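PDB 4ALY: P35 antigen from Borrelia burgdorferi, which is an outer surface lipoprotein of the Lyme disease spirochaete that is critical for establishing infection after a tick bite. Local coordinates for residues Asp101-Arg106 / Met134-Leu139; Ile113-Asn118 / Thr169-Gly174; Val121-His126 / Glu130-Leu135; Leu179-Ile184 / Glu211-Leu216. One frame throughout, in Å; residues are numbered along the deposited sequence.

Contact 1 of 4, residues Asp101-Arg106 / Met134-Leu139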
loop_
_atom_site.group_PDB
_atom_site.type_symbol
_atom_site.label_atom_id
_atom_site.label_comp_id
_atom_site.label_asym_id
_atom_site.label_seq_id
_atom_site.Cartn_x
_atom_site.Cartn_y
_atom_site.Cartn_z
ATOM N N ASP A 101 -15.810 1.854 13.817
ATOM C CA ASP A 101 -15.746 3.006 12.970
ATOM C C ASP A 101 -14.544 2.988 11.967
ATOM O O ASP A 101 -14.311 3.966 11.273
ATOM C CB ASP A 101 -15.921 4.300 13.768
ATOM C CG ASP A 101 -14.599 4.869 14.350
ATOM O OD1 ASP A 101 -13.542 4.179 14.427
ATOM O OD2 ASP A 101 -14.680 6.048 14.802
ATOM N N GLN A 102 -13.844 1.858 11.856
ATOM C CA GLN A 102 -12.722 1.712 10.891
ATOM C C GLN A 102 -11.797 2.909 10.884
ATOM O O GLN A 102 -11.447 3.499 9.819
ATOM C CB GLN A 102 -13.264 1.329 9.517
ATOM C CG GLN A 102 -14.048 0.047 9.676
ATOM C CD GLN A 102 -14.820 -0.368 8.457
ATOM O OE1 GLN A 102 -14.954 0.380 7.467
ATOM N NE2 GLN A 102 -15.281 -1.615 8.484
ATOM N N PHE A 103 -11.388 3.287 12.097
ATOM C CA PHE A 103 -10.457 4.384 12.310
ATOM C C PHE A 103 -11.024 5.664 11.766
ATOM O O PHE A 103 -10.272 6.551 11.274
ATOM C CB PHE A 103 -9.068 4.069 11.763
ATOM C CG PHE A 103 -8.344 3.037 12.579
ATOM C CD1 PHE A 103 -8.027 3.300 13.904
ATOM C CD2 PHE A 103 -7.954 1.839 12.046
ATOM C CE1 PHE A 103 -7.368 2.368 14.687
ATOM C CE2 PHE A 103 -7.278 0.877 12.838
ATOM C CZ PHE A 103 -7.000 1.157 14.174
ATOM N N GLY A 104 -12.340 5.818 11.959
ATOM C CA GLY A 104 -13.021 7.076 11.600
ATOM C C GLY A 104 -13.406 7.091 10.119
ATOM O O GLY A 104 -14.177 7.938 9.677
ATOM N N MET A 105 -12.903 6.132 9.354
ATOM C CA MET A 105 -13.041 6.186 7.941
ATOM C C MET A 105 -14.321 5.551 7.397
ATOM O O MET A 105 -14.658 5.700 6.234
ATOM C CB MET A 105 -11.822 5.539 7.307
ATOM C CG MET A 105 -10.623 6.450 7.332
ATOM S SD MET A 105 -9.120 5.609 6.736
ATOM C CE MET A 105 -9.290 6.283 5.122
ATOM N N ARG A 106 -15.033 4.834 8.222
ATOM C CA ARG A 106 -16.124 4.082 7.675
ATOM C C ARG A 106 -17.340 4.939 7.249
ATOM O O ARG A 106 -17.882 4.685 6.176
ATOM C CB ARG A 106 -16.559 3.033 8.659
ATOM C CG ARG A 106 -17.944 2.545 8.355
ATOM C CD ARG A 106 -18.429 1.725 9.528
ATOM N NE ARG A 106 -19.093 0.543 9.058
ATOM C CZ ARG A 106 -18.986 -0.655 9.624
ATOM N NH1 ARG A 106 -18.248 -0.862 10.740
ATOM N NH2 ARG A 106 -19.623 -1.660 9.032
ATOM N N MET A 134 -4.434 -4.323 5.068
ATOM C CA MET A 134 -3.263 -4.032 4.179
ATOM C C MET A 134 -3.190 -2.522 3.987
ATOM O O MET A 134 -2.145 -1.934 4.032
ATOM C CB MET A 134 -3.402 -4.755 2.849
ATOM C CG MET A 134 -2.494 -5.963 2.665
ATOM S SD MET A 134 -3.220 -7.106 1.490
ATOM C CE MET A 134 -2.405 -8.667 1.875
ATOM N N LEU A 135 -4.321 -1.861 3.835
ATOM C CA LEU A 135 -4.260 -0.438 3.728
ATOM C C LEU A 135 -3.632 0.200 5.020
ATOM O O LEU A 135 -2.838 1.146 4.927
ATOM C CB LEU A 135 -5.659 0.094 3.513
ATOM C CG LEU A 135 -5.797 1.605 3.467
ATOM C CD1 LEU A 135 -4.953 2.222 2.322
ATOM C CD2 LEU A 135 -7.314 1.892 3.309
ATOM N N TYR A 136 -4.001 -0.310 6.211
ATOM C CA TYR A 136 -3.534 0.292 7.469
ATOM C C TYR A 136 -2.029 0.034 7.620
ATOM O O TYR A 136 -1.274 0.923 8.007
ATOM C CB TYR A 136 -4.285 -0.300 8.680
ATOM C CG TYR A 136 -5.799 -0.182 8.693
ATOM C CD1 TYR A 136 -6.457 0.924 8.138
ATOM C CD2 TYR A 136 -6.583 -1.182 9.262
ATOM C CE1 TYR A 136 -7.840 1.050 8.186
ATOM C CE2 TYR A 136 -7.966 -1.101 9.271
ATOM C CZ TYR A 136 -8.592 0.052 8.752
ATOM O OH TYR A 136 -9.985 0.172 8.785
ATOM N N THR A 137 -1.607 -1.188 7.311
ATOM C CA THR A 137 -0.225 -1.554 7.268
ATOM C C THR A 137 0.569 -0.667 6.296
ATOM O O THR A 137 1.748 -0.376 6.575
ATOM C CB THR A 137 -0.106 -3.031 6.877
ATOM O OG1 THR A 137 -0.804 -3.799 7.858
ATOM C CG2 THR A 137 1.301 -3.511 6.854
ATOM N N SER A 138 -0.083 -0.157 5.238
ATOM C CA SER A 138 0.638 0.602 4.217
ATOM C C SER A 138 1.041 1.926 4.782
ATOM O O SER A 138 1.865 2.664 4.216
ATOM C CB SER A 138 -0.199 0.750 2.929
ATOM O OG SER A 138 -1.124 1.826 2.994
ATOM N N LEU A 139 0.411 2.261 5.891
ATOM C CA LEU A 139 0.729 3.505 6.595
ATOM C C LEU A 139 1.407 3.071 7.930
ATOM O O LEU A 139 1.239 3.739 8.977
ATOM C CB LEU A 139 -0.592 4.321 6.822
ATOM C CG LEU A 139 -1.206 5.052 5.615
ATOM C CD1 LEU A 139 -2.729 5.420 5.645
ATOM C CD2 LEU A 139 -0.330 6.258 5.313
#

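Contact 2 of 4, residues Ile113-Asn118 / Thr169-Gly174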
loop_
_atom_site.group_PDB
_atom_site.type_symbol
_atom_site.label_atom_id
_atom_site.label_comp_id
_atom_site.label_asym_id
_atom_site.label_seq_id
_atom_site.Cartn_x
_atom_site.Cartn_y
_atom_site.Cartn_z
ATOM N N ILE A 113 -17.433 3.706 -1.001
ATOM C CA ILE A 113 -16.602 3.395 -2.136
ATOM C C ILE A 113 -16.593 1.872 -2.333
ATOM O O ILE A 113 -16.930 1.156 -1.408
ATOM C CB ILE A 113 -15.148 3.894 -1.909
ATOM C CG1 ILE A 113 -14.558 3.188 -0.655
ATOM C CG2 ILE A 113 -15.106 5.432 -1.836
ATOM C CD1 ILE A 113 -13.055 3.207 -0.568
ATOM N N PHE A 114 -16.180 1.426 -3.522
ATOM C CA PHE A 114 -15.999 0.005 -3.905
ATOM C C PHE A 114 -14.558 -0.365 -4.184
ATOM O O PHE A 114 -13.809 0.418 -4.744
ATOM C CB PHE A 114 -16.780 -0.323 -5.161
ATOM C CG PHE A 114 -18.211 -0.040 -4.999
ATOM C CD1 PHE A 114 -19.030 -0.947 -4.329
ATOM C CD2 PHE A 114 -18.746 1.179 -5.432
ATOM C CE1 PHE A 114 -20.358 -0.656 -4.115
ATOM C CE2 PHE A 114 -20.095 1.461 -5.221
ATOM C CZ PHE A 114 -20.896 0.529 -4.591
ATOM N N PHE A 115 -14.209 -1.602 -3.874
ATOM C CA PHE A 115 -12.857 -2.023 -4.041
ATOM C C PHE A 115 -12.415 -1.880 -5.499
ATOM O O PHE A 115 -11.397 -1.255 -5.791
ATOM C CB PHE A 115 -12.666 -3.460 -3.502
ATOM C CG PHE A 115 -11.235 -3.926 -3.539
ATOM C CD1 PHE A 115 -10.252 -3.278 -2.799
ATOM C CD2 PHE A 115 -10.860 -5.004 -4.323
ATOM C CE1 PHE A 115 -8.923 -3.719 -2.848
ATOM C CE2 PHE A 115 -9.524 -5.458 -4.365
ATOM C CZ PHE A 115 -8.559 -4.815 -3.628
ATOM N N ASN A 116 -13.169 -2.492 -6.399
ATOM C CA ASN A 116 -12.895 -2.393 -7.845
ATOM C C ASN A 116 -14.246 -2.309 -8.547
ATOM O O ASN A 116 -15.288 -2.628 -7.924
ATOM C CB ASN A 116 -12.015 -3.548 -8.373
ATOM C CG ASN A 116 -12.563 -4.909 -7.992
ATOM O OD1 ASN A 116 -13.778 -5.103 -7.924
ATOM N ND2 ASN A 116 -11.686 -5.839 -7.691
ATOM N N ALA A 117 -14.247 -1.843 -9.804
ATOM C CA ALA A 117 -15.512 -1.696 -10.584
ATOM C C ALA A 117 -16.412 -2.958 -10.592
ATOM O O ALA A 117 -17.591 -2.870 -10.935
ATOM C CB ALA A 117 -15.238 -1.192 -12.009
ATOM N N ASN A 118 -15.849 -4.095 -10.159
ATOM C CA ASN A 118 -16.526 -5.406 -10.147
ATOM C C ASN A 118 -17.212 -5.799 -8.825
ATOM O O ASN A 118 -17.876 -6.845 -8.756
ATOM C CB ASN A 118 -15.522 -6.530 -10.530
ATOM C CG ASN A 118 -15.438 -6.782 -12.040
ATOM O OD1 ASN A 118 -16.348 -6.424 -12.803
ATOM N ND2 ASN A 118 -14.341 -7.405 -12.477
ATOM N N THR A 169 -6.563 6.899 -4.651
ATOM C CA THR A 169 -5.442 7.150 -3.758
ATOM C C THR A 169 -5.233 6.028 -2.710
ATOM O O THR A 169 -4.126 5.571 -2.510
ATOM C CB THR A 169 -5.678 8.487 -3.059
ATOM O OG1 THR A 169 -5.811 9.527 -4.060
ATOM C CG2 THR A 169 -4.600 8.778 -2.076
ATOM N N LEU A 170 -6.321 5.555 -2.098
ATOM C CA LEU A 170 -6.210 4.652 -0.988
ATOM C C LEU A 170 -5.974 3.237 -1.511
ATOM O O LEU A 170 -5.207 2.440 -0.956
ATOM C CB LEU A 170 -7.485 4.738 -0.117
ATOM C CG LEU A 170 -7.684 5.936 0.838
ATOM C CD1 LEU A 170 -9.002 5.789 1.626
ATOM C CD2 LEU A 170 -6.512 6.089 1.809
ATOM N N ILE A 171 -6.637 2.926 -2.602
ATOM C CA ILE A 171 -6.633 1.569 -3.076
ATOM C C ILE A 171 -5.559 1.300 -4.127
ATOM O O ILE A 171 -4.806 0.340 -4.019
ATOM C CB ILE A 171 -8.042 1.219 -3.569
ATOM C CG1 ILE A 171 -8.952 1.286 -2.317
ATOM C CG2 ILE A 171 -8.021 -0.130 -4.325
ATOM C CD1 ILE A 171 -10.378 0.863 -2.549
ATOM N N ASN A 172 -5.474 2.161 -5.116
ATOM C CA ASN A 172 -4.604 1.900 -6.246
ATOM C C ASN A 172 -3.213 2.346 -5.917
ATOM O O ASN A 172 -2.274 1.791 -6.498
ATOM C CB ASN A 172 -5.104 2.635 -7.474
ATOM C CG ASN A 172 -6.483 2.152 -7.925
ATOM O OD1 ASN A 172 -6.579 1.615 -8.984
ATOM N ND2 ASN A 172 -7.522 2.307 -7.107
ATOM N N ARG A 173 -3.085 3.313 -4.975
ATOM C CA ARG A 173 -1.789 3.656 -4.443
ATOM C C ARG A 173 -1.434 2.889 -3.128
ATOM O O ARG A 173 -0.630 1.965 -3.179
ATOM C CB ARG A 173 -1.445 5.192 -4.435
ATOM C CG ARG A 173 -0.178 5.465 -3.646
ATOM C CD ARG A 173 0.939 6.412 -4.119
ATOM N NE ARG A 173 0.616 7.802 -3.918
ATOM C CZ ARG A 173 1.480 8.755 -3.565
ATOM N NH1 ARG A 173 2.760 8.505 -3.318
ATOM N NH2 ARG A 173 1.027 9.997 -3.453
ATOM N N GLY A 174 -2.008 3.243 -1.975
ATOM C CA GLY A 174 -1.515 2.711 -0.691
ATOM C C GLY A 174 -1.763 1.230 -0.533
ATOM O O GLY A 174 -0.797 0.444 -0.269
#

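Contact 3 of 4, residues Val121-His126 / Glu130-Leu135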
loop_
_atom_site.group_PDB
_atom_site.type_symbol
_atom_site.label_atom_id
_atom_site.label_comp_id
_atom_site.label_asym_id
_atom_site.label_seq_id
_atom_site.Cartn_x
_atom_site.Cartn_y
_atom_site.Cartn_z
ATOM N N VAL A 121 -20.520 -5.127 -2.618
ATOM C CA VAL A 121 -20.667 -4.423 -1.324
ATOM C C VAL A 121 -19.561 -3.352 -1.245
ATOM O O VAL A 121 -18.544 -3.444 -1.924
ATOM C CB VAL A 121 -20.553 -5.418 -0.113
ATOM C CG1 VAL A 121 -21.847 -6.192 0.074
ATOM C CG2 VAL A 121 -19.364 -6.392 -0.287
ATOM N N HIS A 122 -19.769 -2.323 -0.445
ATOM C CA HIS A 122 -18.752 -1.291 -0.199
ATOM C C HIS A 122 -17.585 -1.833 0.615
ATOM O O HIS A 122 -17.661 -2.895 1.225
ATOM C CB HIS A 122 -19.400 -0.152 0.544
ATOM C CG HIS A 122 -20.513 0.519 -0.224
ATOM N ND1 HIS A 122 -21.809 0.427 0.143
ATOM C CD2 HIS A 122 -20.486 1.306 -1.373
ATOM C CE1 HIS A 122 -22.570 1.133 -0.716
ATOM N NE2 HIS A 122 -21.767 1.641 -1.660
ATOM N N PHE A 123 -16.505 -1.079 0.643
ATOM C CA PHE A 123 -15.231 -1.483 1.268
ATOM C C PHE A 123 -15.293 -1.607 2.798
ATOM O O PHE A 123 -14.427 -2.218 3.430
ATOM C CB PHE A 123 -14.216 -0.452 0.807
ATOM C CG PHE A 123 -12.783 -0.840 1.005
ATOM C CD1 PHE A 123 -12.255 -1.915 0.382
ATOM C CD2 PHE A 123 -11.964 -0.056 1.787
ATOM C CE1 PHE A 123 -10.903 -2.239 0.591
ATOM C CE2 PHE A 123 -10.657 -0.364 1.977
ATOM C CZ PHE A 123 -10.110 -1.434 1.358
ATOM N N ASP A 124 -16.362 -1.082 3.388
ATOM C CA ASP A 124 -16.570 -1.278 4.802
ATOM C C ASP A 124 -17.045 -2.687 5.136
ATOM O O ASP A 124 -17.086 -3.040 6.311
ATOM C CB ASP A 124 -17.498 -0.202 5.416
ATOM C CG ASP A 124 -19.013 -0.434 5.118
ATOM O OD1 ASP A 124 -19.392 -0.917 4.037
ATOM O OD2 ASP A 124 -19.823 -0.068 5.979
ATOM N N SER A 125 -17.376 -3.510 4.148
ATOM C CA SER A 125 -17.987 -4.796 4.507
ATOM C C SER A 125 -16.986 -5.852 5.148
ATOM O O SER A 125 -15.797 -5.800 4.870
ATOM C CB SER A 125 -18.687 -5.399 3.273
ATOM O OG SER A 125 -18.640 -6.850 3.397
ATOM N N HIS A 126 -17.478 -6.831 5.917
ATOM C CA HIS A 126 -16.618 -7.931 6.440
ATOM C C HIS A 126 -15.810 -8.580 5.315
ATOM O O HIS A 126 -14.789 -9.208 5.523
ATOM C CB HIS A 126 -17.460 -8.957 7.187
ATOM C CG HIS A 126 -16.650 -10.051 7.876
ATOM N ND1 HIS A 126 -16.320 -11.237 7.263
ATOM C CD2 HIS A 126 -16.107 -10.120 9.176
ATOM C CE1 HIS A 126 -15.609 -12.002 8.120
ATOM N NE2 HIS A 126 -15.471 -11.317 9.287
ATOM N N GLU A 130 -9.461 -8.041 5.263
ATOM C CA GLU A 130 -8.060 -8.152 4.810
ATOM C C GLU A 130 -7.488 -6.918 4.089
ATOM O O GLU A 130 -6.401 -6.413 4.440
ATOM C CB GLU A 130 -7.852 -9.351 3.941
ATOM C CG GLU A 130 -6.882 -10.357 4.517
ATOM C CD GLU A 130 -5.794 -10.721 3.501
ATOM O OE1 GLU A 130 -5.862 -10.208 2.361
ATOM O OE2 GLU A 130 -4.852 -11.491 3.829
ATOM N N GLU A 131 -8.214 -6.435 3.094
ATOM C CA GLU A 131 -7.798 -5.307 2.296
ATOM C C GLU A 131 -7.752 -4.003 3.126
ATOM O O GLU A 131 -6.824 -3.189 3.061
ATOM C CB GLU A 131 -8.785 -5.153 1.160
ATOM C CG GLU A 131 -8.609 -6.190 0.100
ATOM C CD GLU A 131 -9.512 -7.387 0.294
ATOM O OE1 GLU A 131 -10.120 -7.614 1.385
ATOM O OE2 GLU A 131 -9.599 -8.133 -0.694
ATOM N N ARG A 132 -8.725 -3.828 3.964
ATOM C CA ARG A 132 -8.619 -2.765 4.903
ATOM C C ARG A 132 -7.286 -2.823 5.746
ATOM O O ARG A 132 -6.550 -1.827 5.837
ATOM C CB ARG A 132 -9.829 -2.792 5.763
ATOM C CG ARG A 132 -10.842 -1.758 5.444
ATOM C CD ARG A 132 -11.821 -1.726 6.626
ATOM N NE ARG A 132 -12.850 -2.467 5.992
ATOM C CZ ARG A 132 -13.521 -3.506 6.450
ATOM N NH1 ARG A 132 -13.395 -3.960 7.697
ATOM N NH2 ARG A 132 -14.418 -3.984 5.605
ATOM N N ARG A 133 -6.998 -3.970 6.349
ATOM C CA ARG A 133 -5.777 -4.234 7.129
ATOM C C ARG A 133 -4.493 -3.871 6.328
ATOM O O ARG A 133 -3.591 -3.091 6.825
ATOM C CB ARG A 133 -5.755 -5.704 7.648
ATOM C CG ARG A 133 -4.767 -5.949 8.836
ATOM C CD ARG A 133 -3.304 -6.031 8.351
ATOM N NE ARG A 133 -3.167 -6.997 7.273
ATOM C CZ ARG A 133 -2.156 -6.985 6.426
ATOM N NH1 ARG A 133 -1.270 -6.027 6.543
ATOM N NH2 ARG A 133 -2.037 -7.882 5.455
ATOM N N MET A 134 -4.434 -4.323 5.068
ATOM C CA MET A 134 -3.263 -4.032 4.179
ATOM C C MET A 134 -3.190 -2.522 3.987
ATOM O O MET A 134 -2.145 -1.934 4.032
ATOM C CB MET A 134 -3.402 -4.755 2.849
ATOM C CG MET A 134 -2.494 -5.963 2.665
ATOM S SD MET A 134 -3.220 -7.106 1.490
ATOM C CE MET A 134 -2.405 -8.667 1.875
ATOM N N LEU A 135 -4.321 -1.861 3.835
ATOM C CA LEU A 135 -4.260 -0.438 3.728
ATOM C C LEU A 135 -3.632 0.200 5.020
ATOM O O LEU A 135 -2.838 1.146 4.927
ATOM C CB LEU A 135 -5.659 0.094 3.513
ATOM C CG LEU A 135 -5.797 1.605 3.467
ATOM C CD1 LEU A 135 -4.953 2.222 2.322
ATOM C CD2 LEU A 135 -7.314 1.892 3.309
#

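Contact 4 of 4, residues Leu179-Ile184 / Glu211-Leu216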
loop_
_atom_site.group_PDB
_atom_site.type_symbol
_atom_site.label_atom_id
_atom_site.label_comp_id
_atom_site.label_asym_id
_atom_site.label_seq_id
_atom_site.Cartn_x
_atom_site.Cartn_y
_atom_site.Cartn_z
ATOM N N LEU A 179 -0.010 -4.638 -0.647
ATOM C CA LEU A 179 -0.311 -5.938 -1.279
ATOM C C LEU A 179 0.880 -6.476 -2.073
ATOM O O LEU A 179 1.247 -7.662 -1.942
ATOM C CB LEU A 179 -1.524 -5.832 -2.217
ATOM C CG LEU A 179 -1.787 -7.063 -3.102
ATOM C CD1 LEU A 179 -2.124 -8.324 -2.286
ATOM C CD2 LEU A 179 -2.921 -6.800 -4.086
ATOM N N ALA A 180 1.496 -5.615 -2.897
ATOM C CA ALA A 180 2.652 -6.079 -3.677
ATOM C C ALA A 180 3.750 -6.598 -2.735
ATOM O O ALA A 180 4.303 -7.677 -2.991
ATOM C CB ALA A 180 3.204 -4.994 -4.583
ATOM N N MET A 181 4.068 -5.863 -1.661
ATOM C CA MET A 181 5.125 -6.332 -0.754
ATOM C C MET A 181 4.839 -7.719 -0.161
ATOM O O MET A 181 5.765 -8.520 0.071
ATOM C CB MET A 181 5.389 -5.334 0.372
ATOM C CG MET A 181 5.895 -3.976 -0.101
ATOM S SD MET A 181 5.758 -2.709 1.178
ATOM C CE MET A 181 7.222 -3.041 2.142
ATOM N N GLU A 182 3.558 -8.018 0.059
ATOM C CA GLU A 182 3.213 -9.233 0.776
ATOM C C GLU A 182 3.027 -10.424 -0.174
ATOM O O GLU A 182 3.229 -11.570 0.225
ATOM C CB GLU A 182 1.975 -9.024 1.676
ATOM C CG GLU A 182 2.175 -7.846 2.598
ATOM C CD GLU A 182 1.109 -7.667 3.660
ATOM O OE1 GLU A 182 0.044 -8.321 3.565
ATOM O OE2 GLU A 182 1.358 -6.834 4.577
ATOM N N GLU A 183 2.635 -10.177 -1.413
ATOM C CA GLU A 183 2.499 -11.266 -2.366
ATOM C C GLU A 183 3.911 -11.762 -2.686
ATOM O O GLU A 183 4.192 -12.994 -2.698
ATOM C CB GLU A 183 1.917 -10.759 -3.664
ATOM C CG GLU A 183 0.420 -10.614 -3.716
ATOM C CD GLU A 183 -0.019 -10.185 -5.100
ATOM O OE1 GLU A 183 0.354 -10.864 -6.091
ATOM O OE2 GLU A 183 -0.694 -9.171 -5.221
ATOM N N ILE A 184 4.784 -10.792 -2.941
ATOM C CA ILE A 184 6.180 -11.049 -3.250
ATOM C C ILE A 184 6.890 -11.734 -2.065
ATOM O O ILE A 184 7.631 -12.642 -2.306
ATOM C CB ILE A 184 6.904 -9.770 -3.752
ATOM C CG1 ILE A 184 6.615 -9.554 -5.230
ATOM C CG2 ILE A 184 8.414 -9.770 -3.454
ATOM C CD1 ILE A 184 6.720 -8.102 -5.617
ATOM N N GLU A 211 13.874 -3.000 -2.642
ATOM C CA GLU A 211 14.264 -1.610 -2.521
ATOM C C GLU A 211 13.362 -0.629 -3.202
ATOM O O GLU A 211 13.150 0.474 -2.689
ATOM C CB GLU A 211 15.666 -1.438 -3.070
ATOM C CG GLU A 211 16.640 -1.047 -1.980
ATOM C CD GLU A 211 18.029 -1.627 -2.177
ATOM O OE1 GLU A 211 18.391 -2.066 -3.299
ATOM O OE2 GLU A 211 18.764 -1.643 -1.175
ATOM N N LYS A 212 12.867 -0.981 -4.381
ATOM C CA LYS A 212 11.948 -0.098 -5.077
ATOM C C LYS A 212 10.590 -0.098 -4.385
ATOM O O LYS A 212 9.980 0.949 -4.190
ATOM C CB LYS A 212 11.857 -0.444 -6.565
ATOM C CG LYS A 212 13.025 0.163 -7.326
ATOM C CD LYS A 212 13.345 -0.654 -8.557
ATOM C CE LYS A 212 14.834 -0.890 -8.709
ATOM N NZ LYS A 212 14.866 -2.030 -9.643
ATOM N N LEU A 213 10.161 -1.278 -3.978
ATOM C CA LEU A 213 8.983 -1.397 -3.162
ATOM C C LEU A 213 9.004 -0.504 -1.928
ATOM O O LEU A 213 8.020 0.219 -1.714
ATOM C CB LEU A 213 8.774 -2.845 -2.778
ATOM C CG LEU A 213 7.581 -3.590 -3.374
ATOM C CD1 LEU A 213 6.927 -2.992 -4.605
ATOM C CD2 LEU A 213 7.907 -5.081 -3.483
ATOM N N THR A 214 10.116 -0.528 -1.157
ATOM C CA THR A 214 10.323 0.314 0.047
ATOM C C THR A 214 10.253 1.779 -0.352
ATOM O O THR A 214 9.744 2.628 0.377
ATOM C CB THR A 214 11.694 0.034 0.705
ATOM O OG1 THR A 214 11.645 -1.242 1.370
ATOM C CG2 THR A 214 12.106 1.151 1.745
ATOM N N SER A 215 10.741 2.084 -1.544
ATOM C CA SER A 215 10.809 3.476 -1.940
ATOM C C SER A 215 9.421 3.997 -2.439
ATOM O O SER A 215 9.111 5.189 -2.318
ATOM C CB SER A 215 11.959 3.649 -2.930
ATOM O OG SER A 215 11.647 4.584 -3.909
ATOM N N LEU A 216 8.596 3.083 -2.965
ATOM C CA LEU A 216 7.207 3.395 -3.283
ATOM C C LEU A 216 6.372 3.646 -2.007
ATOM O O LEU A 216 5.663 4.651 -1.913
ATOM C CB LEU A 216 6.609 2.246 -4.049
ATOM C CG LEU A 216 6.894 2.071 -5.533
ATOM C CD1 LEU A 216 6.414 0.671 -5.902
ATOM C CD2 LEU A 216 6.089 3.080 -6.337
#

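Contact 1 of 4, residues Asp101-Arg106 / Met134-Leu139
Tyr-136 OH, packed against Gln-102, is hydrogen-bonded to the carboxylate of Glu-98; it lies 3.6 Å from Gln-102 CB. The bond satisfies the polar end of a ring that is otherwise held by packing. Phe-103 meets the same ring in a T-shaped (edge-to-face) stack. Its CD2 edge stands over one face of Tyr-136, displaced toward the rim on the hydroxyl side, with CD2 3.8 Å from Tyr-136 CZ. The ring centroids are 5.2 Å apart and the planes are nearly perpendicular, at 89°. Tyr-136 turns its ring back beside its own backbone N (chi1 -58°), which carries the hydroxyl end across to the loop. On the loop side, Gln-102, Phe-103 and Gly-104 all have positive phi. Met-105 N bonds back to Gln-102 O at 3.0 Å within this turn. The side-chain amide of Gln-102 does not follow its CB to the tyrosine; its NE2 bonds to Asp-124 O. The contact joins the loop between helices 70-95 and 106-110 to the last part of helix 129-137. Phe-110 of helix 106-110 packs on both Gln-102 and Tyr-136. Ile-146 of helix 143-157 packs on both Phe-103 and Tyr-136.

Contact 2 of 4, residues Ile113-Asn118 / Thr169-Gly174
Ile-171 carries this contact for helix 163-189, with two branches touching the loop. Its CD1 meets CD1 of Ile-113 tip to tip at 4.1 Å. Its CG2 lies 4.0 Å from CE1 of Phe-115, approaching that ring obliquely. The side-chain contacts are apolar; Phe-115 O adds a van der Waals contact, 3.8 Å from Ile-171 CG2. Phe-115 directs its ring away from its backbone N, with chi1 at -175°. That brings the CD1-CE1 side of the ring to the helix. In the all-helical fold of this Borrelia lipoprotein, the contact lays the loop between helices 106-110 and 129-137 against helix 163-189. The helix is not regular here. A wider pi-type turn spans residues 169-174, with Gly-174 N bonded to Thr-169 O at 3.2 Å, and Ile-171 projects from inside it. Further out, Phe-175 of the same helix meets the Phe-115 ring edge-to-face. Ile-113 is positioned by backbone hydrogen bonding with Phe-123 and by side-chain packing on Phe-123, Arg-163 and Lys-167. Behind the helix turn, Arg-173 forms a salt bridge with Asp-223 of helix 200-233.

Contact 3 of 4, residues Val121-His126 / Glu130-Leu135
Phe-123 and Arg-132 are brought together by two torsions. The phenylalanine ring swings away from its backbone N (chi1 -164°) and reaches the helix. The arginine chain bends at chi3 (-102°) and turns its guanidinium back toward the loop. The two side chains then run alongside in opposite senses, with Phe-123 CE2 3.7 Å from Arg-132 CG. Ring and guanidinium planes are nearly perpendicular. The guanidinium grips one carbonyl side-on: Arg-132 NH2 bonds to Phe-123 O at 2.8 Å and Arg-132 NE bonds to the same oxygen at 3.0 Å. That oxygen lies close to the guanidinium plane. NH2 also approaches Ser-125 O, but the modelled distance is too short to be trusted in detail. The remaining nitrogen, NH1, forms a salt bridge with Glu-98, which helps fix the group's rotation. Apolar atoms complete the contact. Phe-123 CE1 lies 3.6 Å from Glu-131 CB, and Leu-135 CD2 sits at the ring edge, 4.2 Å from Phe-123 CE2. Phe-110 meets the Phe-123 ring edge-to-face. The loop segment forms a type I beta turn from His-122 to Ser-125, closed by Ser-125 N to His-122 O and pinned by an arginine of the helix that follows.

Contact 4 of 4, residues Leu179-Ile184 / Glu211-Leu216
No flat group has a face or an edge in the contact of Leu-213 with Ala-180, Met-181 and Ile-184. It is purely aliphatic. Leu-213 is the single residue of 211-216 that comes within contact distance of these three side chains. Its CG lies 3.7 Å from CG of Met-181, where the chains overlap side by side, pointing opposite ways. Its CD2 meets CD1 of Ile-184 tip to tip at 3.9 Å. Its other methyl, CD1, lies 4.2 Å from CB of Ala-180. The two methyls of the leucine are thus divided between residues one helical turn apart, while its branch point rests on the methionine. The modelled torsions of Leu-213 are well away from the usual staggered values (chi1 -111°, chi2 18°), so the fine placing of its methyls is less certain. Met-181 sets its CG beside the backbone N, which puts it against Leu-213 CG.

The two segments belong to an antiparallel helix pair inside an all-helical domain. The axes of these short segments approach to 10.4 Å and their directions differ by 155°. The nearest CA atoms are those of Met-181 and Leu-213, 6.7 Å apart.

Helices 254-275 and 70-95 also pack on the pair. Helix 254-275 adds Ile-264 against Ala-180, Leu-267 against Leu-213 and Thr-271 against Ile-184. Helix 70-95 places Ile-86 against Met-181. Phe-210, on the same helix as Leu-213, packs on Ile-184. Away from Leu-213, the carboxylate of Glu-182 forms a salt bridge with Arg-133 of helix 129-137 and a hydrogen bond with Gln-178.

Overall arrangement
Contacts 1, 2 and 3 are neighbours, with centres about 9 to 13 Å apart, while the centre of contact 4 lies about 18 to 20 Å from each of theirs. Contacts 1 and 3 share helix 129-137, and a salt bridge from Arg-106 to Asp-124 joins their loops. Contacts 2 and 4 share helix 163-189. Along the chain, contact 3 is nested within the loop closed by contact 2, contact 1 crosses contact 2, and contact 4 follows. Arg-133 and Glu-182 link contacts 3 and 4 by a salt bridge. Together the four contacts join the loops around helix 106-110 to the long helices of the all-helical fold of this Bbcrasp-1-like protein.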